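Local atomic coordinates of particle-associated glycoside hydrolase (Acinetobacter phage Fri1, PDB entry 6C72), a protein that probably cleaves the capsular polysaccharide of Acinetobacter baumannii as a trimeric phage tailspike during entry into the host cell. Residues A[96-101]-A[107-112]; A[134-139]-A[209-214]. One frame throughout, in Å; residues are numbered along the deposited sequence.

Contact 1. Residues A[96-101]-A[107-112]; sequences GLRAEL and IDQTTI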
ATOM      1  N   GLY A  96     -17.866  -9.501  41.414  1.00 37.19           N
ATOM      2  CA  GLY A  96     -19.174 -10.049  41.675  1.00 38.38           C
ATOM      3  C   GLY A  96     -19.997 -10.360  40.448  1.00 37.32           C
ATOM      4  O   GLY A  96     -21.134 -10.813  40.595  1.00 38.35           O
ATOM      5  N   LEU A  97     -19.471 -10.138  39.248  1.00 38.94           N
ATOM      6  CA  LEU A  97     -20.241 -10.433  38.046  1.00 38.36           C
ATOM      7  C   LEU A  97     -20.588 -11.922  37.989  1.00 38.97           C
ATOM      8  O   LEU A  97     -19.738 -12.779  38.244  1.00 39.99           O
ATOM      9  CB  LEU A  97     -19.452 -10.012  36.809  1.00 38.05           C
ATOM     10  CG  LEU A  97     -20.233 -10.051  35.498  1.00 37.31           C
ATOM     11  CD1 LEU A  97     -20.227  -8.664  34.870  1.00 36.47           C
ATOM     12  CD2 LEU A  97     -19.632 -11.067  34.562  1.00 37.87           C
ATOM     13  N   ARG A  98     -21.847 -12.233  37.686  1.00 50.51           N
ATOM     14  CA  ARG A  98     -22.284 -13.621  37.663  1.00 51.10           C
ATOM     15  C   ARG A  98     -21.948 -14.249  36.316  1.00 51.39           C
ATOM     16  O   ARG A  98     -22.350 -13.734  35.269  1.00 50.75           O
ATOM     17  CB  ARG A  98     -23.787 -13.720  37.942  1.00 50.86           C
ATOM     18  CG  ARG A  98     -24.199 -13.538  39.414  1.00 51.01           C
ATOM     19  CD  ARG A  98     -25.733 -13.590  39.600  1.00 51.12           C
ATOM     20  NE  ARG A  98     -26.298 -14.906  39.275  1.00 51.10           N
ATOM     21  CZ  ARG A  98     -27.591 -15.230  39.371  1.00 51.27           C
ATOM     22  NH1 ARG A  98     -28.482 -14.330  39.790  1.00 51.56           N
ATOM     23  NH2 ARG A  98     -27.990 -16.465  39.061  1.00 51.30           N
ATOM     24  N   ALA A  99     -21.227 -15.369  36.344  1.00 34.98           N
ATOM     25  CA  ALA A  99     -20.721 -16.007  35.131  1.00 33.80           C
ATOM     26  C   ALA A  99     -21.684 -17.066  34.590  1.00 34.12           C
ATOM     27  O   ALA A  99     -22.621 -17.502  35.266  1.00 35.49           O
ATOM     28  CB  ALA A  99     -19.358 -16.650  35.385  1.00 34.10           C
ATOM     29  N   GLU A 100     -21.432 -17.467  33.343  1.00 35.68           N
ATOM     30  CA  GLU A 100     -22.115 -18.585  32.683  1.00 36.21           C
ATOM     31  C   GLU A 100     -23.635 -18.487  32.757  1.00 35.50           C
ATOM     32  O   GLU A 100     -24.333 -19.498  32.787  1.00 35.97           O
ATOM     33  CB  GLU A 100     -21.651 -19.921  33.250  1.00 37.07           C
ATOM     34  CG  GLU A 100     -20.158 -20.062  33.268  1.00 38.08           C
ATOM     35  CD  GLU A 100     -19.705 -21.338  32.597  1.00 39.18           C
ATOM     36  OE1 GLU A 100     -19.711 -21.381  31.342  1.00 39.54           O
ATOM     37  OE2 GLU A 100     -19.364 -22.305  33.325  1.00 39.51           O
ATOM     38  N   LEU A 101     -24.166 -17.273  32.780  1.00 33.32           N
ATOM     39  CA  LEU A 101     -25.607 -17.095  32.765  1.00 33.98           C
ATOM     40  C   LEU A 101     -26.151 -17.347  31.361  1.00 32.95           C
ATOM     41  O   LEU A 101     -25.456 -17.164  30.363  1.00 32.16           O
ATOM     42  CB  LEU A 101     -25.956 -15.688  33.251  1.00 34.17           C
ATOM     43  CG  LEU A 101     -25.708 -15.478  34.753  1.00 35.62           C
ATOM     44  CD1 LEU A 101     -26.083 -14.072  35.208  1.00 35.98           C
ATOM     45  CD2 LEU A 101     -26.480 -16.521  35.574  1.00 37.61           C
ATOM     46  N   ILE A 107     -30.417 -10.181  33.978  1.00 46.78           N
ATOM     47  CA  ILE A 107     -29.838  -9.587  35.176  1.00 46.47           C
ATOM     48  C   ILE A 107     -28.965  -8.412  34.753  1.00 46.18           C
ATOM     49  O   ILE A 107     -27.990  -8.593  34.010  1.00 45.56           O
ATOM     50  CB  ILE A 107     -29.041 -10.624  35.984  1.00 46.04           C
ATOM     51  CG1 ILE A 107     -30.002 -11.645  36.608  1.00 46.48           C
ATOM     52  CG2 ILE A 107     -28.201  -9.948  37.044  1.00 45.78           C
ATOM     53  CD1 ILE A 107     -29.341 -12.930  37.051  1.00 46.50           C
ATOM     54  N   ASP A 108     -29.317  -7.210  35.218  1.00 39.15           N
ATOM     55  CA  ASP A 108     -28.535  -6.019  34.905  1.00 38.23           C
ATOM     56  C   ASP A 108     -27.269  -6.032  35.750  1.00 37.70           C
ATOM     57  O   ASP A 108     -27.333  -5.962  36.981  1.00 39.18           O
ATOM     58  CB  ASP A 108     -29.373  -4.757  35.151  1.00 39.97           C
ATOM     59  CG  ASP A 108     -28.649  -3.450  34.755  1.00 39.25           C
ATOM     60  OD1 ASP A 108     -27.501  -3.464  34.273  1.00 37.42           O
ATOM     61  OD2 ASP A 108     -29.272  -2.379  34.869  1.00 40.73           O
ATOM     62  N   GLN A 109     -26.118  -6.127  35.096  1.00 35.76           N
ATOM     63  CA  GLN A 109     -24.835  -6.107  35.786  1.00 35.25           C
ATOM     64  C   GLN A 109     -24.016  -4.898  35.342  1.00 34.38           C
ATOM     65  O   GLN A 109     -22.782  -4.917  35.396  1.00 33.47           O
ATOM     66  CB  GLN A 109     -24.062  -7.408  35.557  1.00 34.17           C
ATOM     67  CG  GLN A 109     -24.928  -8.675  35.703  1.00 34.95           C
ATOM     68  CD  GLN A 109     -24.125  -9.944  36.038  1.00 34.70           C
ATOM     69  OE1 GLN A 109     -23.660 -10.126  37.171  1.00 35.65           O
ATOM     70  NE2 GLN A 109     -23.917 -10.786  35.039  1.00 33.57           N
ATOM     71  N   THR A 110     -24.706  -3.844  34.889  1.00 34.95           N
ATOM     72  CA  THR A 110     -24.034  -2.661  34.360  1.00 35.32           C
ATOM     73  C   THR A 110     -23.100  -2.039  35.394  1.00 35.39           C
ATOM     74  O   THR A 110     -21.937  -1.739  35.100  1.00 35.09           O
ATOM     75  CB  THR A 110     -25.083  -1.651  33.887  1.00 36.75           C
ATOM     76  OG1 THR A 110     -25.776  -2.191  32.751  1.00 36.80           O
ATOM     77  CG2 THR A 110     -24.442  -0.310  33.512  1.00 37.67           C
ATOM     78  N   THR A 111     -23.586  -1.866  36.618  1.00 39.70           N
ATOM     79  CA  THR A 111     -22.782  -1.208  37.639  1.00 39.98           C
ATOM     80  C   THR A 111     -21.497  -1.978  37.923  1.00 39.08           C
ATOM     81  O   THR A 111     -20.424  -1.376  38.068  1.00 39.20           O
ATOM     82  CB  THR A 111     -23.614  -1.039  38.911  1.00 40.62           C
ATOM     83  OG1 THR A 111     -24.743  -0.201  38.627  1.00 41.66           O
ATOM     84  CG2 THR A 111     -22.791  -0.408  40.023  1.00 41.01           C
ATOM     85  N   ILE A 112     -21.576  -3.311  37.955  1.00 35.27           N
ATOM     86  CA  ILE A 112     -20.400  -4.116  38.277  1.00 34.56           C
ATOM     87  C   ILE A 112     -19.348  -3.990  37.187  1.00 33.16           C
ATOM     88  O   ILE A 112     -18.166  -3.763  37.478  1.00 33.23           O
ATOM     89  CB  ILE A 112     -20.795  -5.585  38.508  1.00 34.92           C
ATOM     90  CG1 ILE A 112     -21.586  -5.725  39.815  1.00 36.98           C
ATOM     91  CG2 ILE A 112     -19.562  -6.489  38.486  1.00 34.10           C
ATOM     92  CD1 ILE A 112     -22.232  -7.069  39.959  1.00 37.67           C
TER
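L97 and I112 bring the backbones of 96-101 and 107-112 closest, with their CA atoms 6.3 Å apart. The first segment is irregular. The second is a loop that runs into helix 110-122, with Q109 at the N-cap position. The contact closes the turn that leads into this helix, beside the first strands of a parallel beta-helix. The amide of Q109 lies against the backbone of R98. R98 N donates to Q109 OE1 at 2.8 Å, almost straight at 177°, on a lone pair in the carbonyl plane. Q109 NE2 gives a weak bond of 3.3 Å to R98 O. The strong bond to OE1 and the weak one from NE2 together set the orientation of the amide. Q109 CG stands anti to the carbonyl carbon (chi1 -45°), and the chain beyond it is extended across the contact. L97 crosses this side chain at about a right angle, and its CB packs on I112 CG2. The L97 side chain also touches I135 of strand 133-140. D108 OD1 forms an Asx turn by accepting from T110 N. I107 CD1 meets L101 CD1 at 3.9 Å and lies over one face of the R98 guanidinium.

Contact 2. Residues A[134-139]-A[209-214]; sequences HIYAKA and SRLGST. With ZN (zinc ion), chain D.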
ATOM      1  N   HIS A 134     -24.028 -15.120  29.046  1.00 31.79           N
ATOM      2  CA  HIS A 134     -24.728 -13.921  28.603  1.00 30.78           C
ATOM      3  C   HIS A 134     -24.638 -12.875  29.703  1.00 30.26           C
ATOM      4  O   HIS A 134     -24.877 -13.179  30.876  1.00 30.69           O
ATOM      5  CB  HIS A 134     -26.185 -14.219  28.254  1.00 31.31           C
ATOM      6  CG  HIS A 134     -26.347 -15.025  27.001  1.00 31.84           C
ATOM      7  ND1 HIS A 134     -26.695 -14.466  25.791  1.00 31.72           N
ATOM      8  CD2 HIS A 134     -26.166 -16.349  26.761  1.00 32.76           C
ATOM      9  CE1 HIS A 134     -26.753 -15.411  24.869  1.00 32.43           C
ATOM     10  NE2 HIS A 134     -26.427 -16.561  25.430  1.00 33.06           N
ATOM     11  N   ILE A 135     -24.247 -11.663  29.326  1.00 33.79           N
ATOM     12  CA  ILE A 135     -24.024 -10.570  30.261  1.00 33.51           C
ATOM     13  C   ILE A 135     -24.817  -9.370  29.767  1.00 33.72           C
ATOM     14  O   ILE A 135     -24.574  -8.876  28.658  1.00 33.64           O
ATOM     15  CB  ILE A 135     -22.532 -10.225  30.377  1.00 33.06           C
ATOM     16  CG1 ILE A 135     -21.739 -11.468  30.783  1.00 33.79           C
ATOM     17  CG2 ILE A 135     -22.322  -9.114  31.385  1.00 32.99           C
ATOM     18  CD1 ILE A 135     -20.247 -11.287  30.716  1.00 34.07           C
ATOM     19  N   TYR A 136     -25.761  -8.901  30.580  1.00 33.02           N
ATOM     20  CA  TYR A 136     -26.495  -7.669  30.297  1.00 33.87           C
ATOM     21  C   TYR A 136     -25.843  -6.575  31.127  1.00 33.87           C
ATOM     22  O   TYR A 136     -26.088  -6.467  32.332  1.00 34.07           O
ATOM     23  CB  TYR A 136     -27.975  -7.812  30.625  1.00 34.87           C
ATOM     24  CG  TYR A 136     -28.722  -8.814  29.763  1.00 35.20           C
ATOM     25  CD1 TYR A 136     -29.350  -8.418  28.584  1.00 36.03           C
ATOM     26  CD2 TYR A 136     -28.821 -10.151  30.140  1.00 34.97           C
ATOM     27  CE1 TYR A 136     -30.048  -9.319  27.803  1.00 36.50           C
ATOM     28  CE2 TYR A 136     -29.511 -11.063  29.358  1.00 35.50           C
ATOM     29  CZ  TYR A 136     -30.124 -10.642  28.192  1.00 36.21           C
ATOM     30  OH  TYR A 136     -30.825 -11.543  27.421  1.00 36.90           O
ATOM     31  N   ALA A 137     -25.016  -5.759  30.478  1.00 33.91           N
ATOM     32  CA  ALA A 137     -24.253  -4.739  31.183  1.00 34.05           C
ATOM     33  C   ALA A 137     -23.608  -3.790  30.191  1.00 34.61           C
ATOM     34  O   ALA A 137     -22.666  -4.176  29.492  1.00 33.88           O
ATOM     35  CB  ALA A 137     -23.173  -5.375  32.057  1.00 32.99           C
ATOM     36  N   LYS A 138     -24.072  -2.546  30.135  1.00 32.72           N
ATOM     37  CA  LYS A 138     -23.477  -1.588  29.220  1.00 33.69           C
ATOM     38  C   LYS A 138     -22.295  -0.929  29.905  1.00 33.54           C
ATOM     39  O   LYS A 138     -22.283  -0.764  31.122  1.00 33.30           O
ATOM     40  CB  LYS A 138     -24.492  -0.547  28.739  1.00 35.47           C
ATOM     41  CG  LYS A 138     -25.030   0.378  29.762  1.00 36.33           C
ATOM     42  CD  LYS A 138     -26.022   1.335  29.112  1.00 38.10           C
ATOM     43  CE  LYS A 138     -26.448   2.430  30.081  1.00 39.20           C
ATOM     44  NZ  LYS A 138     -27.193   3.524  29.380  1.00 40.82           N
ATOM     45  N   ALA A 139     -21.272  -0.625  29.128  1.00 31.95           N
ATOM     46  CA  ALA A 139     -20.017  -0.135  29.670  1.00 31.83           C
ATOM     47  C   ALA A 139     -19.568   1.092  28.904  1.00 33.49           C
ATOM     48  O   ALA A 139     -19.716   1.179  27.679  1.00 34.25           O
ATOM     49  CB  ALA A 139     -18.920  -1.203  29.622  1.00 30.20           C
ATOM     50  N   SER A 209     -30.379  -8.096  21.596  1.00 35.66           N
ATOM     51  CA  SER A 209     -31.428  -8.249  22.593  1.00 35.97           C
ATOM     52  C   SER A 209     -30.943  -7.658  23.907  1.00 35.24           C
ATOM     53  O   SER A 209     -29.760  -7.753  24.245  1.00 34.57           O
ATOM     54  CB  SER A 209     -31.842  -9.721  22.758  1.00 36.41           C
ATOM     55  OG  SER A 209     -30.825 -10.535  23.326  1.00 35.86           O
ATOM     56  N   ARG A 210     -31.851  -6.994  24.621  1.00 35.48           N
ATOM     57  CA  ARG A 210     -31.436  -6.137  25.722  1.00 35.74           C
ATOM     58  C   ARG A 210     -32.519  -6.071  26.792  1.00 37.62           C
ATOM     59  O   ARG A 210     -33.672  -6.443  26.570  1.00 38.67           O
ATOM     60  CB  ARG A 210     -31.076  -4.731  25.200  1.00 34.69           C
ATOM     61  CG  ARG A 210     -32.147  -4.050  24.345  1.00 35.06           C
ATOM     62  CD  ARG A 210     -33.164  -3.368  25.211  1.00 36.38           C
ATOM     63  NE  ARG A 210     -33.891  -2.317  24.519  1.00 36.44           N
ATOM     64  CZ  ARG A 210     -34.620  -1.390  25.141  1.00 37.56           C
ATOM     65  NH1 ARG A 210     -34.714  -1.384  26.460  1.00 38.70           N
ATOM     66  NH2 ARG A 210     -35.248  -0.465  24.444  1.00 37.65           N
ATOM     67  N   LEU A 211     -32.139  -5.566  27.963  1.00 45.00           N
ATOM     68  CA  LEU A 211     -33.086  -5.443  29.065  1.00 45.36           C
ATOM     69  C   LEU A 211     -34.021  -4.266  28.833  1.00 45.80           C
ATOM     70  O   LEU A 211     -33.602  -3.212  28.351  1.00 45.63           O
ATOM     71  CB  LEU A 211     -32.350  -5.240  30.384  1.00 45.01           C
ATOM     72  CG  LEU A 211     -31.309  -6.286  30.736  1.00 44.67           C
ATOM     73  CD1 LEU A 211     -30.692  -5.859  32.027  1.00 44.68           C
ATOM     74  CD2 LEU A 211     -31.959  -7.656  30.867  1.00 45.18           C
ATOM     75  N   GLY A 212     -35.286  -4.442  29.207  1.00 56.67           N
ATOM     76  CA  GLY A 212     -36.258  -3.371  29.166  1.00 57.25           C
ATOM     77  C   GLY A 212     -37.216  -3.397  27.995  1.00 57.98           C
ATOM     78  O   GLY A 212     -38.201  -2.650  28.013  1.00 58.64           O
ATOM     79  N   SER A 213     -36.973  -4.226  26.986  1.00 63.56           N
ATOM     80  CA  SER A 213     -37.868  -4.304  25.840  1.00 64.46           C
ATOM     81  C   SER A 213     -37.717  -5.663  25.184  1.00 64.60           C
ATOM     82  O   SER A 213     -36.592  -6.124  24.975  1.00 63.88           O
ATOM     83  CB  SER A 213     -37.572  -3.210  24.815  1.00 64.60           C
ATOM     84  OG  SER A 213     -38.431  -3.335  23.692  1.00 65.59           O
ATOM     85  N   THR A 214     -38.845  -6.288  24.849  1.00 90.15           N
ATOM     86  CA  THR A 214     -38.831  -7.547  24.120  1.00 90.48           C
ATOM     87  C   THR A 214     -38.932  -7.364  22.608  1.00 91.20           C
ATOM     88  O   THR A 214     -38.687  -8.322  21.868  1.00 91.46           O
ATOM     89  CB  THR A 214     -39.979  -8.445  24.609  1.00 91.17           C
ATOM     90  OG1 THR A 214     -41.239  -7.873  24.228  1.00 92.08           O
ATOM     91  CG2 THR A 214     -39.942  -8.581  26.129  1.00 90.68           C
TER
HETATM   92 ZN    ZN D 801     -26.391 -18.383  24.625  1.00 35.61          ZN
HETATM   93  O   HOH W   1     -28.042 -19.764  24.721  1.00 36.49           O
HETATM   94  O   HOH W   2     -26.555 -17.925  22.157  1.00 32.51           O
HETATM   95  O   HOH W   3     -25.086 -19.474  25.665  1.00 31.53           O
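Y136 and R210 mark the nearest backbone approach, 6.9 Å between their CA atoms, where strand 133-140 passes a loop with a type II beta turn from R210 to S213. No hydrogen bond joins the two segments. The contact is made mainly by the Y136 ring and L211. Y136 CG stands anti to its carbonyl carbon (chi1 -65°), which turns the ring to meet L211. L211 CD2 lies over one ring face as a CH-pi contact, 3.8 Å from the centroid and 22° off the ring normal. Both leucine methyls lie on one side of the ring plane. CD2 sits over the CG and CD1 rim, 3.5 Å from Y136 CD1, and L211 CD1 sits over Y136 CB at 3.6 Å. At the ring edge, near its plane, R210 CA comes within 4.0 Å of Y136 CE1. H182 stacks on the Y136 ring, and the tyrosine OH is hydrogen-bonded to E103 O. S209 OG is hydrogen-bonded to E103 OE2. R210 turns back on its own loop. Its NH1 donates to L211 O at 2.9 Å, nearly in the guanidinium plane, while S213 CB covers one face of that group. H134 NE2 binds a zinc ion at 2.0 Å, together with three waters. H134 ND1 is hydrogen-bonded to H182 NE2, which would steady the ring for the metal. Strand 133-140 pairs in parallel with 179-182, which pairs with 204-207. Loop 209-214 follows 204-207 and so packs back on an earlier strand of a parallel beta-helix, the fold seen in many phage tailspikes.

Overall arrangement
Contact 1 closes before contact 2 opens along the chain, and their centres are 11 Å apart. Strand 133-140 links them. Probable backbone hydrogen bonds run from Q109 N to Y136 O and from H134 N to L101 O, both 2.8 Å. T110 OG1 is also hydrogen-bonded to K138 N. Segments 96-101 and 107-112 therefore border the strand whose Y136 side chain meets 209-214. The L101 side chain is about 5 Å from that of the zinc ligand H134. The L97 side chain is about 8 Å from another bound zinc ion, not the one on H134. The S209 side chain is about 4 Å from a zinc ion that is likewise not the one on H134. E100 of contact 1 belongs to another zinc site observed in this protein.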